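Local coordinates for protein Exo-alpha-sialidase (PDB 2VO8) that probably removes terminal sialic acids as a family 33 glycoside hydrolase and carries a cohesin module that probably binds dockerins in toxin complexes, at residues 44-50 and 96-101. Numbering follows the deposited sequence.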
# COMPACT_ATOMS: atom_id res chain seq x y z
N ALA A 44 -5.50 -7.98 4.73
CA ALA A 44 -5.77 -7.10 3.58
C ALA A 44 -4.93 -7.56 2.39
O ALA A 44 -3.95 -8.34 2.54
CB ALA A 44 -5.57 -5.68 3.94
N GLU A 45 -5.29 -7.08 1.20
CA GLU A 45 -4.52 -7.36 -0.01
C GLU A 45 -4.53 -6.17 -0.95
O GLU A 45 -5.59 -5.68 -1.34
CB GLU A 45 -5.06 -8.60 -0.72
CG GLU A 45 -4.57 -8.76 -2.15
CD GLU A 45 -5.04 -10.05 -2.78
OE1 GLU A 45 -5.70 -10.85 -2.09
OE2 GLU A 45 -4.76 -10.26 -3.98
N TYR A 46 -3.35 -5.69 -1.32
CA TYR A 46 -3.21 -4.66 -2.35
C TYR A 46 -2.61 -5.23 -3.63
O TYR A 46 -1.95 -6.27 -3.60
CB TYR A 46 -2.36 -3.50 -1.83
CG TYR A 46 -2.81 -2.95 -0.50
CD1 TYR A 46 -3.89 -2.08 -0.42
CD2 TYR A 46 -2.16 -3.30 0.68
CE1 TYR A 46 -4.31 -1.58 0.80
CE2 TYR A 46 -2.57 -2.79 1.90
CZ TYR A 46 -3.65 -1.93 1.95
OH TYR A 46 -4.06 -1.43 3.16
N LEU A 47 -2.85 -4.55 -4.74
CA LEU A 47 -1.96 -4.61 -5.87
C LEU A 47 -1.46 -3.18 -5.99
O LEU A 47 -2.22 -2.24 -6.26
CB LEU A 47 -2.56 -5.20 -7.15
CG LEU A 47 -1.44 -5.37 -8.21
CD1 LEU A 47 -0.56 -6.60 -8.00
CD2 LEU A 47 -1.96 -5.28 -9.65
N PHE A 48 -0.16 -3.04 -5.69
CA PHE A 48 0.53 -1.76 -5.60
C PHE A 48 1.21 -1.50 -6.94
O PHE A 48 1.93 -2.35 -7.42
CB PHE A 48 1.59 -1.77 -4.51
CG PHE A 48 2.43 -0.50 -4.46
CD1 PHE A 48 1.97 0.65 -3.84
CD2 PHE A 48 3.68 -0.47 -5.07
CE1 PHE A 48 2.73 1.79 -3.80
CE2 PHE A 48 4.43 0.65 -5.00
CZ PHE A 48 4.00 1.78 -4.38
N GLU A 49 0.96 -0.35 -7.54
CA GLU A 49 1.49 -0.07 -8.89
C GLU A 49 2.34 1.18 -8.86
O GLU A 49 2.08 2.15 -8.14
CB GLU A 49 0.36 0.01 -9.91
CG GLU A 49 -0.32 -1.35 -10.08
CD GLU A 49 -1.01 -1.50 -11.40
OE1 GLU A 49 -0.48 -0.99 -12.43
OE2 GLU A 49 -2.07 -2.17 -11.44
N TYR A 50 3.42 1.12 -9.64
CA TYR A 50 4.36 2.21 -9.73
C TYR A 50 5.14 2.07 -11.07
O TYR A 50 5.12 1.02 -11.71
CB TYR A 50 5.33 2.15 -8.57
CG TYR A 50 6.38 1.08 -8.68
CD1 TYR A 50 7.67 1.38 -9.16
CD2 TYR A 50 6.12 -0.24 -8.28
CE1 TYR A 50 8.66 0.39 -9.21
CE2 TYR A 50 7.09 -1.23 -8.36
CZ TYR A 50 8.37 -0.91 -8.83
OH TYR A 50 9.31 -1.93 -8.94
N LEU A 96 -0.84 -0.20 7.53
CA LEU A 96 -0.57 -1.63 7.42
C LEU A 96 0.80 -1.99 6.79
O LEU A 96 1.43 -2.96 7.21
CB LEU A 96 -1.68 -2.30 6.62
CG LEU A 96 -3.08 -2.28 7.22
CD1 LEU A 96 -4.05 -3.01 6.34
CD2 LEU A 96 -3.06 -2.95 8.63
N VAL A 97 1.25 -1.21 5.81
CA VAL A 97 2.42 -1.60 5.01
C VAL A 97 3.29 -0.37 4.71
O VAL A 97 2.75 0.72 4.48
CB VAL A 97 2.01 -2.23 3.68
CG1 VAL A 97 3.34 -2.64 2.83
CG2 VAL A 97 1.04 -3.37 3.86
N LYS A 98 4.61 -0.56 4.77
CA LYS A 98 5.60 0.46 4.36
C LYS A 98 6.22 -0.05 3.07
O LYS A 98 6.80 -1.13 3.05
CB LYS A 98 6.73 0.55 5.39
CG LYS A 98 6.33 0.97 6.79
CD LYS A 98 7.57 1.23 7.67
CE LYS A 98 7.80 0.23 8.81
NZ LYS A 98 8.53 0.99 9.89
N VAL A 99 6.11 0.73 1.98
CA VAL A 99 6.77 0.39 0.72
C VAL A 99 7.93 1.37 0.51
O VAL A 99 7.73 2.57 0.42
CB VAL A 99 5.80 0.43 -0.51
CG1 VAL A 99 6.52 0.01 -1.82
CG2 VAL A 99 4.60 -0.42 -0.30
N ASN A 100 9.16 0.86 0.52
CA ASN A 100 10.35 1.71 0.48
C ASN A 100 10.87 1.70 -0.96
O ASN A 100 11.06 0.63 -1.55
CB ASN A 100 11.42 1.21 1.46
CG ASN A 100 12.49 2.21 1.66
OD1 ASN A 100 13.36 2.41 0.76
ND2 ASN A 100 12.46 2.91 2.81
N LEU A 101 10.99 2.89 -1.53
CA LEU A 101 11.34 3.13 -2.95
C LEU A 101 12.44 4.17 -3.04
O LEU A 101 12.52 5.03 -2.23
CB LEU A 101 10.12 3.64 -3.73
CG LEU A 101 8.98 2.62 -3.80
CD1 LEU A 101 7.63 3.27 -3.40
CD2 LEU A 101 8.86 1.94 -5.11
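Residues 44-50 and 96-101 run in nearly the same direction, 29° apart, with strand axes 9.4 Å from each other at closest approach, a spacing that puts them in facing layers of the cohesin beta-sandwich, joined through side chains alone. Every second residue of 44-50 turns inward, and opposite it L96, V97, V99 and L101 do the same; L96 and V97 both lie opposite L30 of the neighbouring strand 26-33, a classic beta bulge, which is consistent with two successive side chains turning toward 44-50.

At the centre, F48 and V99 approach from opposite directions. With CG of F48 anti to its backbone N (chi1 174°), the ring reaches across to receive CG1 of V99 over one face, a CH-pi contact 4.3 Å from the ring centroid and 28° off the normal. CD1 of L101 reaches the same ring obliquely, 4.0 Å from CZ of F48, while its other methyl, CD2, sits over a face of Y50, displaced toward the rim. The side chain of Y46 slides past that of V97 in the opposite direction, CG2 of V97 meeting the ring obliquely, and crosses the L96 side chain at about a right angle; OH of Y46 lies 3.6 Å from CD1 of L96, and the same methyl packs on CB of A44.

The two buried tyrosine hydroxyls find partners outside the two strands: that of Y46 makes a weak hydrogen bond to the carbonyl of G31, and that of Y50 is hydrogen-bonded to E73. The contact is therefore almost wholly apolar, methyls against methyls and aromatic rings, with the Y46 hydroxyl as the one polar atom in it, consistent with hydrophobic burial holding the sandwich layers together.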